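Local coordinates for putative sugar ABC transport system, substrate-binding protein (Bordetella parapertussis, PDB 5IX8) that probably binds a sugar in the periplasm as the solute-capturing component of an ABC transport system, at residues A[13-25]-A[70-83]. Sequence-based numbering, arbitrary orientation. Where two conformers were deposited one is given.
Sequences RQPLKLGVTVVHL and FKTLGVDYAVLSPA
With CG turned opposite its carbonyl carbon (chi1 -64°), Phe70 carries its ring from the last turn of helix 60-73 onto the backbone of strand 17-22, and Asp76, by a similar first torsion (-60°), swings its carboxylate back to Lys17. The Phe70 ring lays one face over Gly19, whose CA sits 3.8 Å from the ring centroid in a CH-pi contact offset toward the rim; a glycine lets the ring lie this close to the strand. Asp76 OD2 accepts Lys17 N at 2.9 Å through its anti lone pair, while Asp76 N returns a bond to Lys17 O at 2.8 Å, standing 28° out of the plane of the Lys17 carbonyl. Lys17 O also takes a weak bond from Tyr77 N, so the two Asp76 bonds sit just ahead of the regular strand pairing. Beyond it the strands run parallel, and Gly19 and Thr21 each give and take one backbone bond: Gly19 N to Tyr77 O, Val79 N to Gly19 O, Thr21 N to Val79 O and Ser81 N to Thr21 O. On the sheet face opposite Phe70, Leu18 CD2 packs 3.6 Å from Tyr77 CB, and Val20 and Val79 lie side by side. On the side of the sheet that carries Phe70, Thr21 CG2 lies 3.8 Å from Leu80 CD1, while Thr21 OG1 hydrogen-bonds Gln63 and Gln66 of helix 60-73. Gly74 ends that helix in a Schellman motif, turning the chain into strand 77-80. Strand 17-22 lies between strands 47-53 and 77-80, giving the 2-1-3 strand order and parallel beta-alpha-beta crossovers of a Rossmann-like lobe, as in type I periplasmic binding proteins.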
ATOM      1  N   ARG A  13      18.743   6.327 -21.775  1.00 12.09           N
ATOM      2  CA  ARG A  13      19.454   6.239 -23.031  1.00 14.21           C
ATOM      3  C   ARG A  13      19.699   4.793 -23.432  1.00 17.74           C
ATOM      4  O   ARG A  13      19.590   4.459 -24.606  1.00 21.19           O
ATOM      5  CB  ARG A  13      20.769   7.039 -22.949  1.00 15.43           C
ATOM      6  CG  ARG A  13      20.569   8.564 -22.744  1.00 16.18           C
ATOM      7  CD  ARG A  13      19.604   9.156 -23.797  1.00 16.84           C
ATOM      8  NE  ARG A  13      19.666  10.622 -23.856  1.00 15.70           N
ATOM      9  CZ  ARG A  13      19.143  11.431 -22.928  1.00 15.66           C
ATOM     10  NH1 ARG A  13      18.557  10.911 -21.847  1.00 15.30           N
ATOM     11  NH2 ARG A  13      19.217  12.753 -23.064  1.00 14.71           N
ATOM     12  N   GLN A  14      20.006   3.928 -22.488  0.54 18.03           N
ATOM     13  CA  GLN A  14      20.126   2.485 -22.725  0.54 18.90           C
ATOM     14  C   GLN A  14      18.734   1.848 -22.729  0.54 17.77           C
ATOM     15  O   GLN A  14      17.887   2.216 -21.909  0.54 17.88           O
ATOM     16  CB  GLN A  14      20.987   1.818 -21.631  0.54 20.90           C
ATOM     17  CG  GLN A  14      22.416   2.368 -21.449  0.54 23.36           C
ATOM     18  CD  GLN A  14      23.173   1.766 -20.245  0.54 24.89           C
ATOM     19  OE1 GLN A  14      22.792   0.723 -19.695  0.54 25.34           O
ATOM     20  NE2 GLN A  14      24.254   2.436 -19.833  0.54 25.57           N
ATOM     21  N   PRO A  15      18.456   0.903 -23.628  1.00 17.55           N
ATOM     22  CA  PRO A  15      17.137   0.246 -23.606  1.00 17.48           C
ATOM     23  C   PRO A  15      16.857  -0.350 -22.236  1.00 16.12           C
ATOM     24  O   PRO A  15      17.722  -0.985 -21.623  1.00 16.21           O
ATOM     25  CB  PRO A  15      17.249  -0.844 -24.676  1.00 16.92           C
ATOM     26  CG  PRO A  15      18.320  -0.331 -25.616  1.00 18.40           C
ATOM     27  CD  PRO A  15      19.277   0.503 -24.785  1.00 18.13           C
ATOM     28  N   LEU A  16      15.644  -0.127 -21.749  1.00 14.94           N
ATOM     29  CA  LEU A  16      15.271  -0.539 -20.406  1.00 14.35           C
ATOM     30  C   LEU A  16      13.848  -1.069 -20.444  1.00 14.43           C
ATOM     31  O   LEU A  16      12.913  -0.321 -20.749  1.00 15.10           O
ATOM     32  CB  LEU A  16      15.403   0.632 -19.428  1.00 14.14           C
ATOM     33  CG  LEU A  16      15.486   0.285 -17.926  1.00 15.06           C
ATOM     34  CD1 LEU A  16      15.876   1.516 -17.134  1.00 15.32           C
ATOM     35  CD2 LEU A  16      14.174  -0.365 -17.353  1.00 17.45           C
ATOM     36  N   LYS A  17      13.684  -2.351 -20.143  1.00 13.55           N
ATOM     37  CA  LYS A  17      12.378  -3.012 -20.163  1.00 13.87           C
ATOM     38  C   LYS A  17      11.986  -3.453 -18.763  1.00 13.53           C
ATOM     39  O   LYS A  17      12.800  -4.043 -18.035  1.00 14.38           O
ATOM     40  CB  LYS A  17      12.394  -4.242 -21.093  1.00 16.50           C
ATOM     41  CG  LYS A  17      12.682  -3.902 -22.551  1.00 19.11           C
ATOM     42  CD  LYS A  17      13.120  -5.166 -23.354  1.00 24.81           C
ATOM     43  CE  LYS A  17      12.025  -6.161 -23.544  1.00 27.34           C
ATOM     44  NZ  LYS A  17      12.149  -6.960 -24.835  1.00 30.00           N
ATOM     45  N   LEU A  18      10.747  -3.170 -18.388  1.00 11.88           N
ATOM     46  CA  LEU A  18      10.201  -3.582 -17.100  1.00 12.64           C
ATOM     47  C   LEU A  18       9.089  -4.602 -17.289  1.00 13.61           C
ATOM     48  O   LEU A  18       8.255  -4.462 -18.194  1.00 14.64           O
ATOM     49  CB  LEU A  18       9.609  -2.392 -16.321  1.00 13.63           C
ATOM     50  CG  LEU A  18      10.503  -1.186 -16.054  1.00 13.32           C
ATOM     51  CD1 LEU A  18       9.678  -0.010 -15.454  1.00 14.19           C
ATOM     52  CD2 LEU A  18      11.570  -1.594 -15.119  1.00 14.92           C
ATOM     53  N   GLY A  19       9.029  -5.581 -16.396  1.00 13.21           N
ATOM     54  CA  GLY A  19       7.827  -6.396 -16.216  1.00 13.76           C
ATOM     55  C   GLY A  19       7.313  -6.138 -14.815  1.00 13.64           C
ATOM     56  O   GLY A  19       8.101  -6.083 -13.878  1.00 14.91           O
ATOM     57  N   VAL A  20       5.990  -5.994 -14.679  1.00 14.01           N
ATOM     58  CA  VAL A  20       5.348  -5.611 -13.418  1.00 14.33           C
ATOM     59  C   VAL A  20       4.334  -6.678 -13.036  1.00 14.83           C
ATOM     60  O   VAL A  20       3.466  -7.022 -13.845  1.00 16.03           O
ATOM     61  CB  VAL A  20       4.625  -4.253 -13.540  1.00 14.04           C
ATOM     62  CG1 VAL A  20       3.932  -3.869 -12.203  1.00 14.73           C
ATOM     63  CG2 VAL A  20       5.569  -3.162 -14.042  1.00 14.09           C
ATOM     64  N   THR A  21       4.413  -7.180 -11.800  1.00 12.88           N
ATOM     65  CA  THR A  21       3.311  -7.977 -11.265  1.00 12.74           C
ATOM     66  C   THR A  21       2.897  -7.462  -9.888  1.00 12.86           C
ATOM     67  O   THR A  21       3.731  -7.291  -8.997  1.00 13.90           O
ATOM     68  CB  THR A  21       3.662  -9.475 -11.213  1.00 13.47           C
ATOM     69  OG1 THR A  21       2.589 -10.171 -10.593  1.00 13.97           O
ATOM     70  CG2 THR A  21       4.966  -9.752 -10.461  1.00 13.63           C
ATOM     71  N   VAL A  22       1.597  -7.227  -9.714  1.00 12.36           N
ATOM     72  CA  VAL A  22       1.056  -6.757  -8.447  1.00 13.88           C
ATOM     73  C   VAL A  22      -0.051  -7.705  -8.029  1.00 14.32           C
ATOM     74  O   VAL A  22      -0.422  -8.609  -8.775  1.00 15.24           O
ATOM     75  CB  VAL A  22       0.532  -5.314  -8.538  1.00 14.04           C
ATOM     76  CG1 VAL A  22       1.693  -4.318  -8.763  1.00 14.20           C
ATOM     77  CG2 VAL A  22      -0.576  -5.194  -9.628  1.00 14.57           C
ATOM     78  N   VAL A  23      -0.596  -7.490  -6.822  1.00 13.99           N
ATOM     79  CA  VAL A  23      -1.560  -8.448  -6.282  1.00 13.36           C
ATOM     80  C   VAL A  23      -2.862  -8.401  -7.072  1.00 15.44           C
ATOM     81  O   VAL A  23      -3.397  -9.440  -7.494  1.00 16.31           O
ATOM     82  CB  VAL A  23      -1.823  -8.195  -4.781  1.00 13.43           C
ATOM     83  CG1 VAL A  23      -2.831  -9.248  -4.255  1.00 13.65           C
ATOM     84  CG2 VAL A  23      -0.512  -8.248  -3.991  1.00 15.00           C
ATOM     85  N   HIS A  24      -3.403  -7.201  -7.253  1.00 15.95           N
ATOM     86  CA  HIS A  24      -4.701  -7.013  -7.874  1.00 16.92           C
ATOM     87  C   HIS A  24      -4.806  -5.555  -8.305  1.00 16.95           C
ATOM     88  O   HIS A  24      -4.091  -4.681  -7.809  1.00 18.34           O
ATOM     89  CB  HIS A  24      -5.846  -7.408  -6.913  1.00 18.03           C
ATOM     90  CG  HIS A  24      -5.995  -6.477  -5.747  1.00 19.65           C
ATOM     91  ND1 HIS A  24      -6.587  -5.234  -5.858  1.00 20.15           N
ATOM     92  CD2 HIS A  24      -5.626  -6.601  -4.451  1.00 19.31           C
ATOM     93  CE1 HIS A  24      -6.568  -4.631  -4.682  1.00 20.32           C
ATOM     94  NE2 HIS A  24      -5.976  -5.431  -3.814  1.00 19.75           N
ATOM     95  N   LEU A  25      -5.705  -5.298  -9.237  1.00 16.29           N
ATOM     96  CA  LEU A  25      -5.949  -3.930  -9.685  1.00 17.24           C
ATOM     97  C   LEU A  25      -7.349  -3.443  -9.317  1.00 18.60           C
ATOM     98  O   LEU A  25      -7.953  -2.684 -10.074  1.00 19.69           O
ATOM     99  CB  LEU A  25      -5.733  -3.800 -11.194  1.00 17.99           C
ATOM    100  CG  LEU A  25      -4.301  -4.096 -11.654  1.00 17.89           C
ATOM    101  CD1 LEU A  25      -4.254  -4.166 -13.178  1.00 19.04           C
ATOM    102  CD2 LEU A  25      -3.286  -3.104 -11.097  1.00 18.91           C
ATOM    103  N   PHE A  70       8.837 -13.274 -17.314  1.00 23.93           N
ATOM    104  CA  PHE A  70       9.635 -12.077 -17.578  1.00 23.87           C
ATOM    105  C   PHE A  70      11.045 -12.442 -18.035  1.00 25.39           C
ATOM    106  O   PHE A  70      11.665 -11.694 -18.801  1.00 24.51           O
ATOM    107  CB  PHE A  70       9.714 -11.192 -16.332  1.00 23.72           C
ATOM    108  CG  PHE A  70       8.384 -10.615 -15.871  1.00 23.27           C
ATOM    109  CD1 PHE A  70       7.238 -10.663 -16.663  1.00 23.10           C
ATOM    110  CD2 PHE A  70       8.302  -9.994 -14.628  1.00 22.09           C
ATOM    111  CE1 PHE A  70       6.037 -10.116 -16.211  1.00 22.78           C
ATOM    112  CE2 PHE A  70       7.119  -9.434 -14.185  1.00 22.00           C
ATOM    113  CZ  PHE A  70       5.973  -9.515 -14.967  1.00 22.32           C
ATOM    114  N   LYS A  71      11.565 -13.580 -17.574  1.00 27.23           N
ATOM    115  CA  LYS A  71      12.878 -14.045 -18.003  1.00 30.07           C
ATOM    116  C   LYS A  71      12.919 -14.246 -19.507  1.00 31.52           C
ATOM    117  O   LYS A  71      13.869 -13.836 -20.182  1.00 32.54           O
ATOM    118  CB  LYS A  71      13.220 -15.355 -17.290  1.00 31.77           C
ATOM    119  CG  LYS A  71      14.520 -15.358 -16.534  1.00 32.39           C
ATOM    120  CD  LYS A  71      15.035 -16.788 -16.269  1.00 33.18           C
ATOM    121  CE  LYS A  71      14.259 -17.512 -15.199  1.00 32.98           C
ATOM    122  NZ  LYS A  71      14.904 -18.834 -14.834  1.00 33.02           N
ATOM    123  N   THR A  72      11.891 -14.901 -20.043  1.00 32.03           N
ATOM    124  CA  THR A  72      11.814 -15.150 -21.467  1.00 32.44           C
ATOM    125  C   THR A  72      11.567 -13.877 -22.253  1.00 31.28           C
ATOM    126  O   THR A  72      11.966 -13.790 -23.416  1.00 31.55           O
ATOM    127  CB  THR A  72      10.708 -16.161 -21.727  1.00 34.29           C
ATOM    128  OG1 THR A  72      10.756 -17.163 -20.701  1.00 35.87           O
ATOM    129  CG2 THR A  72      10.882 -16.789 -23.084  1.00 34.62           C
ATOM    130  N   LEU A  73      10.908 -12.883 -21.653  1.00 29.05           N
ATOM    131  CA  LEU A  73      10.634 -11.648 -22.371  1.00 27.89           C
ATOM    132  C   LEU A  73      11.814 -10.695 -22.358  1.00 27.68           C
ATOM    133  O   LEU A  73      11.740  -9.634 -22.975  1.00 29.33           O
ATOM    134  CB  LEU A  73       9.412 -10.945 -21.784  1.00 28.56           C
ATOM    135  CG  LEU A  73       8.112 -11.720 -21.937  1.00 29.61           C
ATOM    136  CD1 LEU A  73       7.042 -11.144 -21.043  1.00 30.52           C
ATOM    137  CD2 LEU A  73       7.651 -11.751 -23.395  1.00 30.37           C
ATOM    138  N   GLY A  74      12.892 -11.040 -21.667  1.00 27.12           N
ATOM    139  CA  GLY A  74      14.073 -10.195 -21.683  1.00 26.13           C
ATOM    140  C   GLY A  74      13.914  -8.891 -20.935  1.00 23.28           C
ATOM    141  O   GLY A  74      14.542  -7.886 -21.293  1.00 24.84           O
ATOM    142  N   VAL A  75      13.097  -8.871 -19.899  1.00 20.11           N
ATOM    143  CA  VAL A  75      13.034  -7.660 -19.097  1.00 17.20           C
ATOM    144  C   VAL A  75      14.368  -7.437 -18.382  1.00 16.34           C
ATOM    145  O   VAL A  75      15.160  -8.356 -18.166  1.00 17.14           O
ATOM    146  CB  VAL A  75      11.865  -7.712 -18.102  1.00 18.40           C
ATOM    147  CG1 VAL A  75      10.564  -8.087 -18.800  1.00 17.09           C
ATOM    148  CG2 VAL A  75      12.154  -8.629 -16.965  1.00 19.60           C
ATOM    149  N   ASP A  76      14.627  -6.184 -18.040  1.00 14.33           N
ATOM    150  CA  ASP A  76      15.804  -5.823 -17.255  1.00 14.22           C
ATOM    151  C   ASP A  76      15.518  -5.768 -15.766  1.00 14.68           C
ATOM    152  O   ASP A  76      16.390  -6.120 -14.954  1.00 15.33           O
ATOM    153  CB  ASP A  76      16.345  -4.472 -17.737  1.00 16.25           C
ATOM    154  CG  ASP A  76      16.739  -4.521 -19.216  1.00 17.94           C
ATOM    155  OD1 ASP A  76      17.740  -5.188 -19.513  1.00 19.08           O
ATOM    156  OD2 ASP A  76      16.064  -3.931 -20.077  1.00 18.19           O
ATOM    157  N   TYR A  77      14.296  -5.392 -15.402  1.00 13.97           N
ATOM    158  CA  TYR A  77      13.836  -5.361 -14.023  1.00 14.01           C
ATOM    159  C   TYR A  77      12.454  -5.965 -13.954  1.00 14.00           C
ATOM    160  O   TYR A  77      11.603  -5.697 -14.808  1.00 14.62           O
ATOM    161  CB  TYR A  77      13.759  -3.947 -13.438  1.00 14.55           C
ATOM    162  CG  TYR A  77      15.095  -3.275 -13.429  1.00 14.10           C
ATOM    163  CD1 TYR A  77      15.551  -2.605 -14.545  1.00 15.06           C
ATOM    164  CD2 TYR A  77      15.914  -3.312 -12.301  1.00 15.44           C
ATOM    165  CE1 TYR A  77      16.796  -2.017 -14.555  1.00 15.67           C
ATOM    166  CE2 TYR A  77      17.161  -2.704 -12.305  1.00 16.08           C
ATOM    167  CZ  TYR A  77      17.593  -2.062 -13.436  1.00 16.85           C
ATOM    168  OH  TYR A  77      18.839  -1.484 -13.469  1.00 17.98           O
ATOM    169  N   ALA A  78      12.232  -6.750 -12.915  1.00 12.58           N
ATOM    170  CA  ALA A  78      10.895  -7.158 -12.513  1.00 12.54           C
ATOM    171  C   ALA A  78      10.464  -6.255 -11.380  1.00 12.79           C
ATOM    172  O   ALA A  78      11.262  -5.974 -10.493  1.00 15.62           O
ATOM    173  CB  ALA A  78      10.917  -8.615 -12.036  1.00 13.42           C
ATOM    174  N   VAL A  79       9.218  -5.787 -11.406  1.00 11.01           N
ATOM    175  CA  VAL A  79       8.663  -4.961 -10.336  1.00 11.19           C
ATOM    176  C   VAL A  79       7.576  -5.780  -9.655  1.00 11.98           C
ATOM    177  O   VAL A  79       6.672  -6.276 -10.327  1.00 13.32           O
ATOM    178  CB  VAL A  79       8.090  -3.645 -10.893  1.00 11.74           C
ATOM    179  CG1 VAL A  79       7.458  -2.798  -9.771  1.00 13.81           C
ATOM    180  CG2 VAL A  79       9.164  -2.882 -11.659  1.00 12.92           C
ATOM    181  N   LEU A  80       7.669  -5.938  -8.334  1.00 12.02           N
ATOM    182  CA  LEU A  80       6.901  -6.937  -7.608  1.00 11.68           C
ATOM    183  C   LEU A  80       6.179  -6.303  -6.424  1.00 12.44           C
ATOM    184  O   LEU A  80       6.822  -5.709  -5.556  1.00 11.82           O
ATOM    185  CB  LEU A  80       7.831  -8.052  -7.105  1.00 10.48           C
ATOM    186  CG  LEU A  80       7.198  -9.043  -6.134  1.00 11.77           C
ATOM    187  CD1 LEU A  80       6.034  -9.788  -6.834  1.00 12.59           C
ATOM    188  CD2 LEU A  80       8.304  -9.995  -5.595  1.00 13.27           C
ATOM    189  N   SER A  81       4.851  -6.443  -6.394  1.00 12.65           N
ATOM    190  CA  SER A  81       4.048  -6.305  -5.174  1.00 12.89           C
ATOM    191  C   SER A  81       3.514  -7.688  -4.859  1.00 13.04           C
ATOM    192  O   SER A  81       2.649  -8.179  -5.595  1.00 13.44           O
ATOM    193  CB  SER A  81       2.888  -5.326  -5.365  1.00 12.93           C
ATOM    194  OG  SER A  81       3.331  -4.034  -5.714  1.00 13.10           O
ATOM    195  N   PRO A  82       3.977  -8.351  -3.803  1.00 13.11           N
ATOM    196  CA  PRO A  82       3.728  -9.793  -3.668  1.00 12.72           C
ATOM    197  C   PRO A  82       2.389 -10.128  -3.024  1.00 12.78           C
ATOM    198  O   PRO A  82       1.859  -9.396  -2.189  1.00 14.29           O
ATOM    199  CB  PRO A  82       4.890 -10.252  -2.772  1.00 12.69           C
ATOM    200  CG  PRO A  82       5.089  -9.061  -1.850  1.00 12.75           C
ATOM    201  CD  PRO A  82       4.864  -7.833  -2.741  1.00 13.66           C
ATOM    202  N   ALA A  83       1.863 -11.284  -3.406  1.00 12.93           N
ATOM    203  CA  ALA A  83       0.607 -11.780  -2.849  1.00 13.18           C
ATOM    204  C   ALA A  83       0.775 -12.430  -1.478  1.00 12.61           C
ATOM    205  O   ALA A  83      -0.220 -12.836  -0.865  1.00 13.28           O
ATOM    206  CB  ALA A  83      -0.039 -12.774  -3.808  1.00 13.32           C
TER